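Side-chain contacts in uncharacterized protein (Silicibacter pomeroyi DSS-3, PDB 2RE3), which is of unknown function but, as a member of the DUF1285 family, possibly takes part in signal transduction: residues Met43-Ala46 / Thr50-Tyr53; Leu112-His117 / Pro143-Arg148; Pro129-Gln134 / Gly150-Ile155; Ile70-Glu75 / Tyr79-Val84. All blocks are in the same frame, centred on the assembly; numbering follows the deposited sequence.

Contact 1. Residues Met43-Ala46 / Thr50-Tyr53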
loop_
_atom_site.group_PDB
_atom_site.type_symbol
_atom_site.label_atom_id
_atom_site.label_comp_id
_atom_site.label_asym_id
_atom_site.label_seq_id
_atom_site.Cartn_x
_atom_site.Cartn_y
_atom_site.Cartn_z
HETATM N N MSE A 43 14.186 10.149 2.961
HETATM C CA MSE A 43 12.876 9.749 3.385
HETATM C C MSE A 43 12.729 8.245 3.168
HETATM O O MSE A 43 13.086 7.730 2.108
HETATM C CB MSE A 43 11.799 10.525 2.600
HETATM C CG MSE A 43 10.378 10.423 3.170
HETATM SE SE MSE A 43 10.166 11.473 4.807
HETATM C CE MSE A 43 9.456 13.070 4.007
ATOM N N ARG A 44 12.161 7.569 4.163
ATOM C CA ARG A 44 11.976 6.135 4.131
ATOM C C ARG A 44 10.620 5.828 4.725
ATOM O O ARG A 44 10.340 6.289 5.819
ATOM C CB ARG A 44 13.041 5.469 4.973
ATOM C CG ARG A 44 12.835 3.994 5.186
ATOM C CD ARG A 44 14.114 3.333 5.723
ATOM N NE ARG A 44 14.380 3.756 7.091
ATOM C CZ ARG A 44 13.823 3.212 8.172
ATOM N NH1 ARG A 44 12.989 2.196 8.067
ATOM N NH2 ARG A 44 14.117 3.682 9.381
ATOM N N ILE A 45 9.788 5.081 3.994
ATOM C CA ILE A 45 8.538 4.544 4.513
ATOM C C ILE A 45 8.807 3.160 5.065
ATOM O O ILE A 45 9.030 2.195 4.307
ATOM C CB ILE A 45 7.460 4.431 3.420
ATOM C CG1 ILE A 45 7.276 5.793 2.714
ATOM C CG2 ILE A 45 6.146 3.944 4.024
ATOM C CD1 ILE A 45 6.265 5.795 1.590
ATOM N N ALA A 46 8.812 3.047 6.385
ATOM C CA ALA A 46 9.053 1.732 7.009
ATOM C C ALA A 46 7.918 0.758 6.684
ATOM O O ALA A 46 6.823 1.162 6.322
ATOM C CB ALA A 46 9.244 1.845 8.527
ATOM N N THR A 50 5.373 3.871 8.955
ATOM C CA THR A 50 5.987 5.036 9.576
ATOM C C THR A 50 6.960 5.652 8.604
ATOM O O THR A 50 7.741 4.951 7.981
ATOM C CB THR A 50 6.722 4.637 10.881
ATOM O OG1 THR A 50 5.739 4.155 11.791
ATOM C CG2 THR A 50 7.497 5.806 11.497
ATOM N N TRP A 51 6.879 6.968 8.461
ATOM C CA TRP A 51 7.790 7.717 7.592
ATOM C C TRP A 51 8.946 8.221 8.437
ATOM O O TRP A 51 8.746 8.696 9.570
ATOM C CB TRP A 51 7.053 8.877 6.926
ATOM C CG TRP A 51 6.155 8.483 5.774
ATOM C CD1 TRP A 51 5.253 7.468 5.750
ATOM C CD2 TRP A 51 6.053 9.136 4.496
ATOM N NE1 TRP A 51 4.590 7.447 4.533
ATOM C CE2 TRP A 51 5.084 8.453 3.748
ATOM C CE3 TRP A 51 6.705 10.227 3.911
ATOM C CZ2 TRP A 51 4.756 8.822 2.443
ATOM C CZ3 TRP A 51 6.372 10.586 2.615
ATOM C CH2 TRP A 51 5.403 9.898 1.906
ATOM N N PHE A 52 10.160 8.081 7.925
ATOM C CA PHE A 52 11.338 8.532 8.653
ATOM C C PHE A 52 11.988 9.582 7.816
ATOM O O PHE A 52 12.085 9.406 6.615
ATOM C CB PHE A 52 12.319 7.404 8.847
ATOM C CG PHE A 52 11.914 6.417 9.895
ATOM C CD1 PHE A 52 11.057 5.386 9.599
ATOM C CD2 PHE A 52 12.429 6.490 11.162
ATOM C CE1 PHE A 52 10.716 4.459 10.575
ATOM C CE2 PHE A 52 12.087 5.572 12.102
ATOM C CZ PHE A 52 11.224 4.558 11.796
ATOM N N TYR A 53 12.416 10.678 8.444
ATOM C CA TYR A 53 13.103 11.745 7.728
ATOM C C TYR A 53 14.471 11.963 8.395
ATOM O O TYR A 53 14.559 12.234 9.576
ATOM C CB TYR A 53 12.253 13.021 7.721
ATOM C CG TYR A 53 12.907 14.207 7.047
ATOM C CD1 TYR A 53 13.037 14.264 5.670
ATOM C CD2 TYR A 53 13.385 15.275 7.786
ATOM C CE1 TYR A 53 13.659 15.356 5.050
ATOM C CE2 TYR A 53 14.002 16.370 7.182
ATOM C CZ TYR A 53 14.127 16.413 5.814
ATOM O OH TYR A 53 14.730 17.494 5.212
#
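The guanidinium of Arg-44 lies flat on the ring of Phe-52, the two planes 20° apart. This stack is also a cation-pi contact, with Arg-44 CZ 4.2 Å from the centroid of the Phe-52 ring. Arg-44 NH2 sits over the middle of that ring. The arginine chain bends about its CG-CD bond (chi3 70°), and this lays the guanidinium over the phenylalanine. Its NH1 has a second partner and forms a salt bridge with Asp-92. Ala-46 CB meets the edge of the same ring, 3.6 Å from Phe-52 CE1.

The backbones pair as an antiparallel beta hairpin of strands 37-45 and 51-53, part of a six-stranded mixed sheet in the DUF1285 N-terminal domain. Arg-44 N donates to Phe-52 O at 3.1 Å. Phe-52 N returns a bond to Arg-44 O at 2.8 Å. Nearer the turn, Ala-46 N donates to Thr-50 O.

Apolar and CH-pi contacts hold the other face, where Met-43, Ile-45, Trp-51 and Tyr-53 lie. Ile-45 runs alongside Trp-51. Ile-45 CG1 rests over the indole face, 3.7 Å from the centroid of the Trp-51 five-membered ring. Ile-45 CD1 continues to Trp-51 CZ2 at 3.5 Å. Met-43, present as selenomethionine, sets SE at the edges of the Trp-51 and Tyr-53 rings, a Met-aromatic contact with each. Trp-51 also packs on Val-64 and Phe-67 of helix 61-68.

Contact 2. Residues Leu112-His117 / Pro143-Arg148; sequences LTFTTH and PYVHVR
Val-145 rests a methyl on the face of the Phe-114 ring. The methyl is Val-145 CG1, 4.1 Å from the Phe-114 ring centroid and 15° off the ring normal, a CH-pi contact. It is displaced toward the rim, and the ring atom nearest to Val-145 CG1 is Phe-114 CG at 4.0 Å. Val-145 CG1 lies between its own backbone N and carbonyl carbon (chi1 59°). That rotation leaves CG2 on the CD1 side of the ring, where Val-145 CG2 comes within 4.1 Å of Phe-114 CD1.

Thr-116 makes the second contact. It turns its methyl to Val-147, with Thr-116 CG2 3.8 Å from Val-147 CG2. The threonine hydroxyl is used elsewhere, in a hydrogen bond between OG1 and the backbone N of Asp-120. Both pairs meet through carbon atoms, and no hydrogen bond links the two segments. Replacing Phe-114 with an alanine would probably open a gap beside Val-145 and leave its CG1 without the ring face it rests on.

Strands 111-116 and 144-148 belong to one mixed sheet but are not neighbours in it. Strands 96-104 and 151-155 run between them. The CA atoms of Phe-114 and Val-145 are nevertheless only 8.2 Å apart, which implies that the sheet curls strongly. The two pairs meet on its concave side, consistent with that curl. A classic beta bulge at Val-147 and Arg-148, opposite Leu-151, interrupts the pairing of strands 144-148 and 151-155. Phe-114 also touches Ala-98 and Val-101 of strand 96-104, Ile-155 of strand 151-155 and Leu-163 of helix 157-164, while Val-147 packs on Ala-153.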
loop_
_atom_site.group_PDB
_atom_site.type_symbol
_atom_site.label_atom_id
_atom_site.label_comp_id
_atom_site.label_asym_id
_atom_site.label_seq_id
_atom_site.Cartn_x
_atom_site.Cartn_y
_atom_site.Cartn_z
ATOM N N LEU A 112 -14.428 -7.323 -0.497
ATOM C CA LEU A 112 -13.533 -6.897 0.580
ATOM C C LEU A 112 -13.061 -5.472 0.301
ATOM O O LEU A 112 -12.388 -5.225 -0.699
ATOM C CB LEU A 112 -12.321 -7.841 0.701
ATOM C CG LEU A 112 -12.562 -9.336 0.939
ATOM C CD1 LEU A 112 -11.228 -10.136 0.932
ATOM C CD2 LEU A 112 -13.272 -9.537 2.238
ATOM N N THR A 113 -13.436 -4.538 1.177
ATOM C CA THR A 113 -12.966 -3.156 1.097
ATOM C C THR A 113 -11.935 -2.863 2.197
ATOM O O THR A 113 -12.205 -2.978 3.402
ATOM C CB THR A 113 -14.117 -2.171 1.132
ATOM O OG1 THR A 113 -14.932 -2.402 -0.013
ATOM C CG2 THR A 113 -13.599 -0.726 1.086
ATOM N N PHE A 114 -10.741 -2.495 1.752
ATOM C CA PHE A 114 -9.631 -2.219 2.648
ATOM C C PHE A 114 -9.477 -0.718 2.851
ATOM O O PHE A 114 -9.746 0.065 1.939
ATOM C CB PHE A 114 -8.353 -2.738 2.043
ATOM C CG PHE A 114 -8.249 -4.223 2.019
ATOM C CD1 PHE A 114 -8.765 -4.944 0.977
ATOM C CD2 PHE A 114 -7.602 -4.897 3.038
ATOM C CE1 PHE A 114 -8.653 -6.302 0.953
ATOM C CE2 PHE A 114 -7.479 -6.261 3.003
ATOM C CZ PHE A 114 -8.013 -6.963 1.962
ATOM N N THR A 115 -9.051 -0.342 4.045
ATOM C CA THR A 115 -8.650 1.005 4.369
ATOM C C THR A 115 -7.183 0.952 4.789
ATOM O O THR A 115 -6.794 0.031 5.548
ATOM C CB THR A 115 -9.513 1.558 5.511
ATOM O OG1 THR A 115 -10.875 1.586 5.062
ATOM C CG2 THR A 115 -9.072 2.973 5.934
ATOM N N THR A 116 -6.392 1.901 4.253
ATOM C CA THR A 116 -4.957 2.040 4.526
ATOM C C THR A 116 -4.703 3.001 5.679
ATOM O O THR A 116 -5.614 3.711 6.136
ATOM C CB THR A 116 -4.191 2.589 3.284
ATOM O OG1 THR A 116 -4.601 3.945 3.037
ATOM C CG2 THR A 116 -4.451 1.702 2.013
ATOM N N HIS A 117 -3.458 3.060 6.143
ATOM C CA HIS A 117 -3.122 3.896 7.314
ATOM C C HIS A 117 -3.168 5.399 7.021
ATOM O O HIS A 117 -3.040 6.205 7.914
ATOM C CB HIS A 117 -1.775 3.468 7.931
ATOM C CG HIS A 117 -0.559 3.914 7.166
ATOM N ND1 HIS A 117 -0.294 3.522 5.863
ATOM C CD2 HIS A 117 0.490 4.694 7.548
ATOM C CE1 HIS A 117 0.864 4.040 5.486
ATOM N NE2 HIS A 117 1.349 4.772 6.480
ATOM N N PRO A 143 0.672 -10.855 2.679
ATOM C CA PRO A 143 -0.093 -10.527 1.502
ATOM C C PRO A 143 -0.275 -9.010 1.345
ATOM O O PRO A 143 -0.321 -8.279 2.332
ATOM C CB PRO A 143 -1.436 -11.190 1.791
ATOM C CG PRO A 143 -1.591 -11.090 3.262
ATOM C CD PRO A 143 -0.189 -10.923 3.864
ATOM N N TYR A 144 -0.407 -8.567 0.101
ATOM C CA TYR A 144 -0.639 -7.169 -0.222
ATOM C C TYR A 144 -1.955 -6.989 -0.938
ATOM O O TYR A 144 -2.520 -7.961 -1.441
ATOM C CB TYR A 144 0.464 -6.683 -1.127
ATOM C CG TYR A 144 1.858 -6.877 -0.561
ATOM C CD1 TYR A 144 2.490 -8.103 -0.640
ATOM C CD2 TYR A 144 2.561 -5.815 0.029
ATOM C CE1 TYR A 144 3.785 -8.292 -0.167
ATOM C CE2 TYR A 144 3.870 -5.992 0.510
ATOM C CZ TYR A 144 4.467 -7.250 0.399
ATOM O OH TYR A 144 5.725 -7.484 0.856
ATOM N N VAL A 145 -2.440 -5.747 -0.983
ATOM C CA VAL A 145 -3.550 -5.358 -1.864
ATOM C C VAL A 145 -3.212 -4.053 -2.596
ATOM O O VAL A 145 -2.616 -3.134 -2.038
ATOM C CB VAL A 145 -4.889 -5.225 -1.115
ATOM C CG1 VAL A 145 -4.828 -4.191 0.008
ATOM C CG2 VAL A 145 -5.989 -4.837 -2.076
ATOM N N HIS A 146 -3.555 -4.008 -3.872
ATOM C CA HIS A 146 -3.310 -2.835 -4.696
ATOM C C HIS A 146 -4.284 -1.734 -4.302
ATOM O O HIS A 146 -5.483 -1.988 -4.091
ATOM C CB HIS A 146 -3.497 -3.218 -6.163
ATOM C CG HIS A 146 -3.313 -2.102 -7.147
ATOM N ND1 HIS A 146 -4.370 -1.369 -7.629
ATOM C CD2 HIS A 146 -2.216 -1.658 -7.807
ATOM C CE1 HIS A 146 -3.930 -0.493 -8.519
ATOM N NE2 HIS A 146 -2.627 -0.647 -8.650
ATOM N N VAL A 147 -3.758 -0.528 -4.162
ATOM C CA VAL A 147 -4.561 0.653 -3.821
ATOM C C VAL A 147 -4.706 1.521 -5.060
ATOM O O VAL A 147 -5.816 1.828 -5.463
ATOM C CB VAL A 147 -3.878 1.485 -2.723
ATOM C CG1 VAL A 147 -4.733 2.717 -2.370
ATOM C CG2 VAL A 147 -3.530 0.579 -1.529
ATOM N N ARG A 148 -3.586 1.931 -5.665
ATOM C CA ARG A 148 -3.669 2.683 -6.908
ATOM C C ARG A 148 -2.339 2.734 -7.623
ATOM O O ARG A 148 -1.277 2.764 -6.993
ATOM C CB ARG A 148 -4.168 4.128 -6.673
ATOM C CG ARG A 148 -3.243 5.011 -5.826
ATOM C CD ARG A 148 -3.661 6.506 -5.861
ATOM N NE ARG A 148 -2.696 7.292 -5.079
ATOM C CZ ARG A 148 -2.692 7.362 -3.750
ATOM N NH1 ARG A 148 -3.638 6.758 -3.046
ATOM N NH2 ARG A 148 -1.757 8.067 -3.111
#

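Contact 3. Residues Pro129-Gln134 / Gly150-Ile155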
loop_
_atom_site.group_PDB
_atom_site.type_symbol
_atom_site.label_atom_id
_atom_site.label_comp_id
_atom_site.label_asym_id
_atom_site.label_seq_id
_atom_site.Cartn_x
_atom_site.Cartn_y
_atom_site.Cartn_z
ATOM N N PRO A 129 -5.940 -6.145 -7.166
ATOM C CA PRO A 129 -5.841 -7.535 -6.723
ATOM C C PRO A 129 -5.115 -7.677 -5.410
ATOM O O PRO A 129 -4.353 -6.786 -5.032
ATOM C CB PRO A 129 -5.068 -8.216 -7.845
ATOM C CG PRO A 129 -4.247 -7.154 -8.439
ATOM C CD PRO A 129 -5.031 -5.866 -8.283
ATOM N N ILE A 130 -5.418 -8.775 -4.721
ATOM C CA ILE A 130 -4.689 -9.234 -3.542
ATOM C C ILE A 130 -3.591 -10.161 -4.035
ATOM O O ILE A 130 -3.841 -11.010 -4.858
ATOM C CB ILE A 130 -5.610 -9.996 -2.576
ATOM C CG1 ILE A 130 -6.704 -9.046 -2.084
ATOM C CG2 ILE A 130 -4.815 -10.540 -1.407
ATOM C CD1 ILE A 130 -7.893 -9.706 -1.425
ATOM N N ARG A 131 -2.376 -9.993 -3.546
ATOM C CA ARG A 131 -1.231 -10.799 -3.995
ATOM C C ARG A 131 -0.703 -11.548 -2.796
ATOM O O ARG A 131 -0.797 -11.042 -1.688
ATOM C CB ARG A 131 -0.174 -9.835 -4.517
ATOM C CG ARG A 131 1.204 -10.388 -4.656
ATOM C CD ARG A 131 2.034 -9.511 -5.563
ATOM N NE ARG A 131 2.469 -8.272 -4.910
ATOM C CZ ARG A 131 3.562 -8.154 -4.151
ATOM N NH1 ARG A 131 4.355 -9.191 -3.891
ATOM N NH2 ARG A 131 3.866 -6.982 -3.624
HETATM N N MSE A 132 -0.180 -12.757 -3.012
HETATM C CA MSE A 132 0.517 -13.500 -1.948
HETATM C C MSE A 132 2.014 -13.298 -2.094
HETATM O O MSE A 132 2.535 -13.375 -3.201
HETATM C CB MSE A 132 0.152 -15.019 -1.921
HETATM C CG MSE A 132 0.274 -15.868 -3.219
HETATM SE SE MSE A 132 0.016 -17.862 -2.982
HETATM C CE MSE A 132 0.587 -18.280 -4.793
ATOM N N ALA A 133 2.690 -12.973 -0.992
ATOM C CA ALA A 133 4.124 -12.925 -0.967
ATOM C C ALA A 133 4.417 -13.553 0.366
ATOM O O ALA A 133 3.494 -13.805 1.150
ATOM C CB ALA A 133 4.620 -11.504 -1.037
ATOM N N GLN A 134 5.677 -13.853 0.621
ATOM C CA GLN A 134 6.047 -14.414 1.903
ATOM C C GLN A 134 6.918 -13.401 2.590
ATOM O O GLN A 134 7.457 -12.490 1.950
ATOM C CB GLN A 134 6.736 -15.781 1.749
ATOM C CG GLN A 134 5.787 -16.895 1.270
ATOM C CD GLN A 134 5.491 -16.830 -0.231
ATOM O OE1 GLN A 134 6.411 -16.770 -1.057
ATOM N NE2 GLN A 134 4.212 -16.851 -0.589
ATOM N N GLY A 150 -0.157 1.065 -8.970
ATOM C CA GLY A 150 0.966 0.202 -8.552
ATOM C C GLY A 150 1.379 0.370 -7.117
ATOM O O GLY A 150 2.317 -0.289 -6.645
ATOM N N LEU A 151 0.727 1.277 -6.403
ATOM C CA LEU A 151 1.070 1.458 -5.025
ATOM C C LEU A 151 0.244 0.433 -4.243
ATOM O O LEU A 151 -0.985 0.433 -4.323
ATOM C CB LEU A 151 0.734 2.858 -4.567
ATOM C CG LEU A 151 1.314 4.021 -5.363
ATOM C CD1 LEU A 151 0.673 5.288 -4.825
ATOM C CD2 LEU A 151 2.854 4.074 -5.286
ATOM N N GLU A 152 0.926 -0.429 -3.493
ATOM C CA GLU A 152 0.286 -1.473 -2.770
ATOM C C GLU A 152 0.301 -1.213 -1.277
ATOM O O GLU A 152 1.157 -0.501 -0.786
ATOM C CB GLU A 152 0.990 -2.782 -3.035
ATOM C CG GLU A 152 0.741 -3.339 -4.396
ATOM C CD GLU A 152 1.412 -4.682 -4.565
ATOM O OE1 GLU A 152 2.638 -4.756 -4.345
ATOM O OE2 GLU A 152 0.703 -5.654 -4.893
ATOM N N ALA A 153 -0.666 -1.826 -0.586
ATOM C CA ALA A 153 -0.726 -1.855 0.856
ATOM C C ALA A 153 -0.374 -3.275 1.393
ATOM O O ALA A 153 -0.948 -4.296 0.971
ATOM C CB ALA A 153 -2.116 -1.447 1.308
ATOM N N LEU A 154 0.560 -3.333 2.333
ATOM C CA LEU A 154 0.807 -4.556 3.084
ATOM C C LEU A 154 -0.336 -4.722 4.075
ATOM O O LEU A 154 -0.635 -3.795 4.833
ATOM C CB LEU A 154 2.122 -4.479 3.846
ATOM C CG LEU A 154 2.523 -5.720 4.625
ATOM C CD1 LEU A 154 2.840 -6.865 3.670
ATOM C CD2 LEU A 154 3.730 -5.401 5.508
ATOM N N ILE A 155 -0.962 -5.900 4.067
ATOM C CA ILE A 155 -2.099 -6.170 4.951
ATOM C C ILE A 155 -1.554 -6.494 6.349
ATOM O O ILE A 155 -0.759 -7.411 6.484
ATOM C CB ILE A 155 -2.973 -7.326 4.374
ATOM C CG1 ILE A 155 -3.608 -6.895 3.053
ATOM C CG2 ILE A 155 -4.087 -7.713 5.308
ATOM C CD1 ILE A 155 -4.030 -8.051 2.207
HETATM O O HOH W 1 -1.566 -6.453 -5.916
#
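Arg-131 and Glu-152 form a salt bridge between strands 130-131 and 151-155. The two strands share a mixed sheet in the DUF1285 C-terminal domain, with strand 144-148 running between them. The bridge therefore spans that middle strand.

Arg-131 grips the carboxylate side-on with two nitrogens. Arg-131 NH2 donates to Glu-152 OE1 at 2.6 Å, and Arg-131 NE to Glu-152 OE2 at 3.2 Å. Both bonds are nearly straight. The guanidinium and carboxylate planes are 23° apart. OE2 is met at its syn lone pair; OE1 is met on the syn side too, but 20° out of the carboxylate plane. A bend in the arginine chain (chi3 76°) brings its NE edge round to the glutamate. Arg-131 also makes a cation-pi contact with Tyr-144 of the middle strand. An alanine in place of Glu-152 would probably leave the guanidinium without its anionic mate on this side and freer to turn.

The apolar contact is slight. Ile-130 CG2 and Ile-155 CD1 are 4.5 Å apart. Ile-130 also packs on Phe-183 and Leu-185 of strand 181-185.

A water adds a second polar link. It donates to Glu-152 OE2 at 2.6 Å and to the backbone O of Pro-129 at 2.9 Å.

Contact 4. Residues Ile70-Glu75 / Tyr79-Val84; sequences ILKREE and YLVTPV
Lys-72 runs past Val-81 on one face of the hairpin formed by strands 71-74 and 77-81. Lys-72 CB is 3.7 Å from Val-81 CG2. CG swings slightly farther off, and CD comes back close, with Lys-72 CD 3.8 Å from Val-81 CG2. The chain is extended throughout, with CG anti to the backbone N (chi1 -176°). CE therefore carries on beyond the valine. NZ reaches the backbone O of Val-30 in a hydrogen bond. A long salt bridge, 3.6 Å, joins Lys-72 NZ to Glu-74 OE2.

The other branch of that carboxylate lies by Tyr-79, with Glu-74 OE1 3.7 Å from Tyr-79 CE1. OE1 also forms a salt bridge with Lys-86 and accepts from a water. Tyr-79 OH bonds to Arg-77 NE.

Leu-71 and Leu-80 occupy the opposite face, side by side, with Leu-71 CD2 3.8 Å from Leu-80 CD2. Ile-70 CD1 meets Leu-80 CB at 3.8 Å. Lys-72 and Tyr-79 are a hydrogen-bonded antiparallel pair, each N donating to the other's O. Val-81 N adds a bond to Ile-70 O.

Lys-72 is buried, yet its stem has valine to lie on and its ammonium has oxygen partners. Glu-74 has Lys-86 at OE1 and, at longer range, Lys-72 at OE2; the two positive charges would probably favour its charged form.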
loop_
_atom_site.group_PDB
_atom_site.type_symbol
_atom_site.label_atom_id
_atom_site.label_comp_id
_atom_site.label_asym_id
_atom_site.label_seq_id
_atom_site.Cartn_x
_atom_site.Cartn_y
_atom_site.Cartn_z
ATOM N N ILE A 70 1.150 12.358 -3.210
ATOM C CA ILE A 70 1.966 12.590 -4.419
ATOM C C ILE A 70 2.977 11.464 -4.675
ATOM O O ILE A 70 3.986 11.650 -5.359
ATOM C CB ILE A 70 2.640 13.992 -4.413
ATOM C CG1 ILE A 70 3.502 14.205 -3.145
ATOM C CG2 ILE A 70 1.550 15.061 -4.608
ATOM C CD1 ILE A 70 4.521 15.346 -3.254
ATOM N N LEU A 71 2.691 10.295 -4.105
ATOM C CA LEU A 71 3.498 9.130 -4.356
ATOM C C LEU A 71 3.265 8.646 -5.787
ATOM O O LEU A 71 2.121 8.605 -6.287
ATOM C CB LEU A 71 3.131 8.022 -3.395
ATOM C CG LEU A 71 3.854 7.998 -2.059
ATOM C CD1 LEU A 71 3.092 7.120 -1.134
ATOM C CD2 LEU A 71 5.276 7.466 -2.274
ATOM N N LYS A 72 4.362 8.286 -6.439
ATOM C CA LYS A 72 4.335 7.760 -7.775
ATOM C C LYS A 72 5.335 6.603 -7.848
ATOM O O LYS A 72 6.466 6.692 -7.358
ATOM C CB LYS A 72 4.727 8.859 -8.754
ATOM C CG LYS A 72 4.633 8.451 -10.219
ATOM C CD LYS A 72 5.074 9.573 -11.178
ATOM C CE LYS A 72 4.531 9.337 -12.615
ATOM N NZ LYS A 72 4.950 10.411 -13.592
ATOM N N ARG A 73 4.913 5.521 -8.470
ATOM C CA ARG A 73 5.776 4.392 -8.690
ATOM C C ARG A 73 6.277 4.422 -10.125
ATOM O O ARG A 73 5.485 4.575 -11.051
ATOM C CB ARG A 73 4.971 3.115 -8.470
ATOM C CG ARG A 73 5.805 1.879 -8.468
ATOM C CD ARG A 73 4.972 0.641 -8.464
ATOM N NE ARG A 73 5.804 -0.486 -8.799
ATOM C CZ ARG A 73 5.448 -1.757 -8.653
ATOM N NH1 ARG A 73 4.278 -2.102 -8.147
ATOM N NH2 ARG A 73 6.307 -2.699 -8.996
ATOM N N GLU A 74 7.580 4.277 -10.325
ATOM C CA GLU A 74 8.118 4.058 -11.670
ATOM C C GLU A 74 8.983 2.827 -11.596
ATOM O O GLU A 74 9.850 2.727 -10.720
ATOM C CB GLU A 74 8.921 5.254 -12.153
ATOM C CG GLU A 74 8.039 6.473 -12.348
ATOM C CD GLU A 74 8.787 7.761 -12.644
ATOM O OE1 GLU A 74 10.036 7.775 -12.701
ATOM O OE2 GLU A 74 8.104 8.781 -12.815
ATOM N N GLU A 75 8.748 1.891 -12.505
ATOM C CA GLU A 75 9.371 0.576 -12.429
ATOM C C GLU A 75 9.145 0.034 -11.012
ATOM O O GLU A 75 7.966 -0.127 -10.602
ATOM C CB GLU A 75 10.832 0.652 -12.892
ATOM C CG GLU A 75 10.927 1.198 -14.336
ATOM C CD GLU A 75 12.130 0.685 -15.114
ATOM O OE1 GLU A 75 12.410 -0.542 -15.049
ATOM O OE2 GLU A 75 12.785 1.504 -15.808
ATOM N N TYR A 79 8.712 7.719 -5.897
ATOM C CA TYR A 79 8.996 9.138 -5.957
ATOM C C TYR A 79 7.858 9.927 -5.321
ATOM O O TYR A 79 6.768 9.398 -5.135
ATOM C CB TYR A 79 9.178 9.570 -7.414
ATOM C CG TYR A 79 10.265 8.790 -8.081
ATOM C CD1 TYR A 79 10.005 7.551 -8.634
ATOM C CD2 TYR A 79 11.567 9.260 -8.115
ATOM C CE1 TYR A 79 10.983 6.821 -9.243
ATOM C CE2 TYR A 79 12.579 8.503 -8.703
ATOM C CZ TYR A 79 12.258 7.285 -9.263
ATOM O OH TYR A 79 13.208 6.520 -9.853
ATOM N N LEU A 80 8.152 11.164 -4.937
ATOM C CA LEU A 80 7.122 12.168 -4.643
ATOM C C LEU A 80 7.206 13.123 -5.812
ATOM O O LEU A 80 8.271 13.639 -6.106
ATOM C CB LEU A 80 7.403 12.900 -3.313
ATOM C CG LEU A 80 7.656 11.935 -2.149
ATOM C CD1 LEU A 80 8.036 12.687 -0.942
ATOM C CD2 LEU A 80 6.440 11.057 -1.886
ATOM N N VAL A 81 6.088 13.331 -6.484
ATOM C CA VAL A 81 6.066 14.040 -7.749
ATOM C C VAL A 81 5.000 15.118 -7.735
ATOM O O VAL A 81 3.857 14.862 -7.410
ATOM C CB VAL A 81 5.787 13.053 -8.881
ATOM C CG1 VAL A 81 5.774 13.749 -10.253
ATOM C CG2 VAL A 81 6.833 11.933 -8.831
ATOM N N THR A 82 5.407 16.328 -8.080
ATOM C CA THR A 82 4.510 17.431 -8.357
ATOM C C THR A 82 4.723 17.776 -9.844
ATOM O O THR A 82 5.598 17.213 -10.489
ATOM C CB THR A 82 4.883 18.661 -7.497
ATOM O OG1 THR A 82 6.215 19.066 -7.837
ATOM C CG2 THR A 82 4.798 18.363 -6.009
ATOM N N PRO A 83 3.952 18.726 -10.379
ATOM C CA PRO A 83 4.193 19.161 -11.767
ATOM C C PRO A 83 5.588 19.740 -12.029
ATOM O O PRO A 83 6.025 19.754 -13.181
ATOM C CB PRO A 83 3.146 20.268 -11.990
ATOM C CG PRO A 83 2.099 20.037 -10.960
ATOM C CD PRO A 83 2.824 19.442 -9.759
ATOM N N VAL A 84 6.282 20.215 -11.000
ATOM C CA VAL A 84 7.573 20.855 -11.224
ATOM C C VAL A 84 8.772 20.067 -10.707
ATOM O O VAL A 84 9.896 20.245 -11.218
ATOM C CB VAL A 84 7.590 22.336 -10.713
ATOM C CG1 VAL A 84 6.667 23.162 -11.592
ATOM C CG2 VAL A 84 7.195 22.450 -9.227
HETATM O O HOH W 2 12.101 6.388 -13.089
#

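Overall arrangement
Contacts 1 and 4 lie on the six-stranded beta-sheet of the N-terminal domain, contacts 2 and 3 on that of the C-terminal domain. Both beta-sheets have the same strand order, consistent with a repeated motif. Contacts 1 and 4 touch where Trp-51 CH2 meets Leu-80 CD2 at 4.1 Å. Contacts 2 and 3 interlock, their centres 8 Å apart, with Val-145 O 2.8 Å from Ala-153 N. Contact 3 reaches contact 4 across the two domains: Gly-150 O is 3.1 Å from Arg-73 NH1, and Leu-151 packs by Leu-71. Contacts 1 and 2 do not touch. A glycerol, probably from crystallisation, lies about 4 Å from the Thr-82 side chain.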